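Local coordinates for protein RNA 2'-o-ribose methyltransferase (Thermus thermophilus, PDB 1IPA) that probably transfers methyl groups to 2'-hydroxyls of RNA riboses, as a TrmH-family enzyme whose active site is built on a deep trefoil knot, at residues Asp181-Gln185 with His186-Leu190; Leu172-Glu176 with Ser177-Asp181. All blocks are in the same frame, centred on the assembly; numbering follows the deposited sequence.

Contact 1: Asp181-Gln185 with His186-Leu190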
loop_
_atom_site.group_PDB
_atom_site.type_symbol
_atom_site.label_atom_id
_atom_site.label_comp_id
_atom_site.label_asym_id
_atom_site.label_seq_id
_atom_site.Cartn_x
_atom_site.Cartn_y
_atom_site.Cartn_z
ATOM N N ASP A 181 10.073 8.886 -18.065
ATOM C CA ASP A 181 9.938 10.170 -18.744
ATOM C C ASP A 181 9.475 11.201 -17.727
ATOM O O ASP A 181 9.835 12.376 -17.806
ATOM C CB ASP A 181 8.916 10.084 -19.878
ATOM C CG ASP A 181 9.332 9.115 -20.971
ATOM O OD1 ASP A 181 8.548 8.942 -21.927
ATOM O OD2 ASP A 181 10.434 8.525 -20.878
ATOM N N TRP A 182 8.680 10.758 -16.762
ATOM C CA TRP A 182 8.183 11.662 -15.733
ATOM C C TRP A 182 9.341 12.192 -14.873
ATOM O O TRP A 182 9.440 13.394 -14.613
ATOM C CB TRP A 182 7.171 10.938 -14.841
ATOM C CG TRP A 182 6.539 11.830 -13.818
ATOM C CD1 TRP A 182 5.508 12.697 -14.017
ATOM C CD2 TRP A 182 6.934 11.981 -12.451
ATOM N NE1 TRP A 182 5.237 13.383 -12.859
ATOM C CE2 TRP A 182 6.098 12.963 -11.881
ATOM C CE3 TRP A 182 7.917 11.382 -11.651
ATOM C CZ2 TRP A 182 6.212 13.365 -10.545
ATOM C CZ3 TRP A 182 8.032 11.782 -10.322
ATOM C CH2 TRP A 182 7.182 12.765 -9.785
ATOM N N ILE A 183 10.210 11.281 -14.439
ATOM C CA ILE A 183 11.362 11.633 -13.609
ATOM C C ILE A 183 12.161 12.748 -14.278
ATOM O O ILE A 183 12.387 13.806 -13.692
ATOM C CB ILE A 183 12.314 10.417 -13.408
ATOM C CG1 ILE A 183 11.537 9.202 -12.897
ATOM C CG2 ILE A 183 13.424 10.779 -12.431
ATOM C CD1 ILE A 183 10.966 9.369 -11.531
ATOM N N LYS A 184 12.587 12.495 -15.511
ATOM C CA LYS A 184 13.372 13.463 -16.266
ATOM C C LYS A 184 12.606 14.749 -16.521
ATOM O O LYS A 184 13.192 15.824 -16.576
ATOM C CB LYS A 184 13.827 12.843 -17.589
ATOM C CG LYS A 184 14.601 11.543 -17.388
ATOM C CD LYS A 184 15.757 11.756 -16.404
ATOM C CE LYS A 184 16.085 10.496 -15.610
ATOM N NZ LYS A 184 16.937 10.827 -14.438
ATOM N N GLN A 185 11.292 14.632 -16.660
ATOM C CA GLN A 185 10.439 15.787 -16.907
ATOM C C GLN A 185 10.566 16.816 -15.784
ATOM O O GLN A 185 10.445 18.024 -16.015
ATOM C CB GLN A 185 8.983 15.336 -17.035
ATOM C CG GLN A 185 8.060 16.380 -17.619
ATOM C CD GLN A 185 8.586 16.919 -18.933
ATOM O OE1 GLN A 185 9.017 16.155 -19.802
ATOM N NE2 GLN A 185 8.550 18.238 -19.090
ATOM N N HIS A 186 10.813 16.337 -14.568
ATOM C CA HIS A 186 10.951 17.230 -13.424
ATOM C C HIS A 186 12.383 17.335 -12.922
ATOM O O HIS A 186 12.622 17.818 -11.813
ATOM C CB HIS A 186 10.045 16.775 -12.276
ATOM C CG HIS A 186 8.585 16.861 -12.587
ATOM N ND1 HIS A 186 7.941 15.955 -13.400
ATOM C CD2 HIS A 186 7.646 17.760 -12.208
ATOM C CE1 HIS A 186 6.667 16.289 -13.508
ATOM N NE2 HIS A 186 6.462 17.381 -12.795
ATOM N N ASN A 187 13.331 16.904 -13.749
ATOM C CA ASN A 187 14.742 16.928 -13.379
ATOM C C ASN A 187 14.897 16.392 -11.961
ATOM O O ASN A 187 15.539 17.008 -11.113
ATOM C CB ASN A 187 15.313 18.351 -13.475
ATOM C CG ASN A 187 15.628 18.758 -14.909
ATOM O OD1 ASN A 187 16.198 17.979 -15.674
ATOM N ND2 ASN A 187 15.271 19.987 -15.274
ATOM N N LEU A 188 14.294 15.235 -11.716
ATOM C CA LEU A 188 14.341 14.604 -10.404
ATOM C C LEU A 188 15.497 13.611 -10.307
ATOM O O LEU A 188 15.515 12.604 -11.004
ATOM C CB LEU A 188 13.016 13.884 -10.140
ATOM C CG LEU A 188 12.741 13.262 -8.769
ATOM C CD1 LEU A 188 12.588 14.353 -7.724
ATOM C CD2 LEU A 188 11.467 12.417 -8.843
ATOM N N PRO A 189 16.488 13.893 -9.453
ATOM C CA PRO A 189 17.609 12.951 -9.337
ATOM C C PRO A 189 17.108 11.549 -8.985
ATOM O O PRO A 189 16.185 11.382 -8.188
ATOM C CB PRO A 189 18.489 13.577 -8.245
ATOM C CG PRO A 189 17.548 14.461 -7.482
ATOM C CD PRO A 189 16.669 15.047 -8.559
ATOM N N LEU A 190 17.714 10.545 -9.604
ATOM C CA LEU A 190 17.318 9.169 -9.391
ATOM C C LEU A 190 18.467 8.298 -8.896
ATOM O O LEU A 190 19.560 8.332 -9.449
ATOM C CB LEU A 190 16.757 8.604 -10.695
ATOM C CG LEU A 190 16.490 7.094 -10.792
ATOM C CD1 LEU A 190 15.364 6.674 -9.853
ATOM C CD2 LEU A 190 16.136 6.746 -12.241
#

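Contact 2: Leu172-Glu176 with Ser177-Asp181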
loop_
_atom_site.group_PDB
_atom_site.type_symbol
_atom_site.label_atom_id
_atom_site.label_comp_id
_atom_site.label_asym_id
_atom_site.label_seq_id
_atom_site.Cartn_x
_atom_site.Cartn_y
_atom_site.Cartn_z
ATOM N N LEU A 172 0.901 6.121 -7.185
ATOM C CA LEU A 172 0.576 6.169 -8.606
ATOM C C LEU A 172 1.218 5.067 -9.439
ATOM O O LEU A 172 2.293 4.551 -9.114
ATOM C CB LEU A 172 0.977 7.521 -9.201
ATOM C CG LEU A 172 0.549 8.824 -8.520
ATOM C CD1 LEU A 172 -0.906 8.748 -8.085
ATOM C CD2 LEU A 172 1.438 9.069 -7.332
ATOM N N ALA A 173 0.552 4.720 -10.532
ATOM C CA ALA A 173 1.043 3.695 -11.435
ATOM C C ALA A 173 1.191 4.272 -12.840
ATOM O O ALA A 173 0.595 5.304 -13.175
ATOM C CB ALA A 173 0.088 2.512 -11.454
ATOM N N ALA A 174 2.002 3.596 -13.646
ATOM C CA ALA A 174 2.255 3.987 -15.025
ATOM C C ALA A 174 3.307 3.032 -15.568
ATOM O O ALA A 174 3.944 2.302 -14.804
ATOM C CB ALA A 174 2.759 5.417 -15.083
ATOM N N SER A 175 3.492 3.031 -16.883
ATOM C CA SER A 175 4.476 2.153 -17.499
ATOM C C SER A 175 5.871 2.630 -17.124
ATOM O O SER A 175 6.066 3.802 -16.803
ATOM C CB SER A 175 4.327 2.169 -19.019
ATOM O OG SER A 175 4.691 3.436 -19.543
ATOM N N GLU A 176 6.836 1.722 -17.172
ATOM C CA GLU A 176 8.204 2.065 -16.843
ATOM C C GLU A 176 8.656 3.271 -17.664
ATOM O O GLU A 176 9.228 4.210 -17.118
ATOM C CB GLU A 176 9.123 0.868 -17.090
ATOM C CG GLU A 176 8.661 -0.398 -16.367
ATOM C CD GLU A 176 9.685 -1.533 -16.390
ATOM O OE1 GLU A 176 9.329 -2.655 -15.962
ATOM O OE2 GLU A 176 10.840 -1.303 -16.821
ATOM N N SER A 177 8.383 3.253 -18.966
ATOM C CA SER A 177 8.763 4.355 -19.854
ATOM C C SER A 177 8.096 5.646 -19.404
ATOM O O SER A 177 8.725 6.701 -19.384
ATOM C CB SER A 177 8.335 4.071 -21.300
ATOM O OG SER A 177 8.657 2.749 -21.695
ATOM N N GLU A 178 6.817 5.555 -19.054
ATOM C CA GLU A 178 6.052 6.713 -18.603
ATOM C C GLU A 178 6.610 7.304 -17.313
ATOM O O GLU A 178 6.701 8.525 -17.163
ATOM C CB GLU A 178 4.584 6.330 -18.386
ATOM C CG GLU A 178 3.781 6.127 -19.657
ATOM C CD GLU A 178 2.421 5.506 -19.386
ATOM O OE1 GLU A 178 2.371 4.302 -19.048
ATOM O OE2 GLU A 178 1.405 6.223 -19.500
ATOM N N VAL A 179 6.970 6.431 -16.378
ATOM C CA VAL A 179 7.521 6.871 -15.105
ATOM C C VAL A 179 8.906 7.468 -15.311
ATOM O O VAL A 179 9.241 8.490 -14.714
ATOM C CB VAL A 179 7.587 5.700 -14.101
ATOM C CG1 VAL A 179 8.455 6.065 -12.902
ATOM C CG2 VAL A 179 6.176 5.356 -13.637
ATOM N N LEU A 180 9.706 6.839 -16.166
ATOM C CA LEU A 180 11.047 7.336 -16.451
ATOM C C LEU A 180 10.999 8.708 -17.128
ATOM O O LEU A 180 11.773 9.601 -16.792
ATOM C CB LEU A 180 11.806 6.318 -17.310
ATOM C CG LEU A 180 12.345 5.149 -16.473
ATOM C CD1 LEU A 180 12.857 4.019 -17.350
ATOM C CD2 LEU A 180 13.452 5.683 -15.581
ATOM N N ASP A 181 10.073 8.886 -18.065
ATOM C CA ASP A 181 9.938 10.170 -18.744
ATOM C C ASP A 181 9.475 11.201 -17.727
ATOM O O ASP A 181 9.835 12.376 -17.806
ATOM C CB ASP A 181 8.916 10.084 -19.878
ATOM C CG ASP A 181 9.332 9.115 -20.971
ATOM O OD1 ASP A 181 8.548 8.942 -21.927
ATOM O OD2 ASP A 181 10.434 8.525 -20.878
#

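Contact 1: Asp181-Gln185 with His186-Leu190
The carbonyl oxygen of Trp182 is gripped twice by His186, once by its backbone N and once by its ring. The ring bond is the straighter, ND1 to Trp182 O at 3.2 Å with 174° at the hydrogen; the two donors come from opposite faces of the carbonyl plane. Held there, the imidazole lies obliquely over one face of the indole, His186 CE1 3.3 Å from Trp182 NE1, imidazole and five-membered ring inclined at 41°. CG of Trp182 is anti to its backbone N (chi1 -176°), which swings the indole toward the end of the helix, where CZ3 also meets CD2 of Leu188 at 3.8 Å. Ile183 O accepts from Leu188 N (3.1 Å) and shares the His186 N-H with Trp182 O, while Asn187 N bonds to Lys184 O at 3.0 Å. With Asn187 at positive phi, this is a Schellman motif. The ammonium of Lys184 bonds to Ala228 O. Replacing His186 with an alanine would probably leave Trp182 O with one donor fewer and uncover part of an indole face. The turn itself thus meets the last helical carbonyls, the imidazole adding a straight bond beside the bent, shared backbone one; this implies ND1 carries a proton.

Contact 2: Leu172-Glu176 with Ser177-Asp181
Chi1 of Ser175, at 68°, sets OG between its backbone N and carbonyl carbon, facing the first turn of the helix, while Glu178, with CG anti to its carbonyl carbon (chi1 -74°), sends its carboxylate back toward the same serine. Each residue then serves the other's backbone: Glu178 N donates to Ser175 OG at 3.0 Å, and Ser175 N donates to Glu178 OE1 at 2.7 Å. The side chains of the pair are modelled too close together, so the exact positions of OG and OE1 are less certain than the pattern they make. Behind the cap the helical bonds begin. Val179 N meets Ser175 O at 2.8 Å, and Leu180 N reaches Glu176 O at the same length. On the strand side, the methyl of Ala174 rests on CG2 of Val179 (3.7 Å) and on CB of Glu178 (3.9 Å), an apolar patch beside the polar cap. Glu176 turns its extended chain the other way, and OE2 bonds to Trp225 NE1, tying the first turn to helix 223-228; Val179 and Leu180 also touch Trp225. Glu178's negative charge would probably interact favourably with the positive end of the helix dipole. Ser175 as N-cap and Glu178 three residues on form a capping box, here opening helix 176-185 as the chain leaves edge strand 171-174 of the parallel sheet of the SPOUT-type, Rossmann-like methyltransferase domain.

In the fold
Both contacts belong to helix 176-185, which links strand 171-174 to strand 190-193 in the parallel sheet: contact 2 starts it and contact 1 ends it, their centres about 11 Å apart, with Asp181 shared. At the start, backbone N-H groups need acceptors, and side-chain oxygens supply them; at the finish, carbonyls need donors, and turn amides with an imidazole do so. Contact 2 lies at the surface, with Val179 its buried member. Contact 1 is partly buried, with Ile183, Leu188 and Leu190 buried, and it adds an aromatic pair. Helix 223-228 meets both, through Trp225 at the start and Ala228 at the far end.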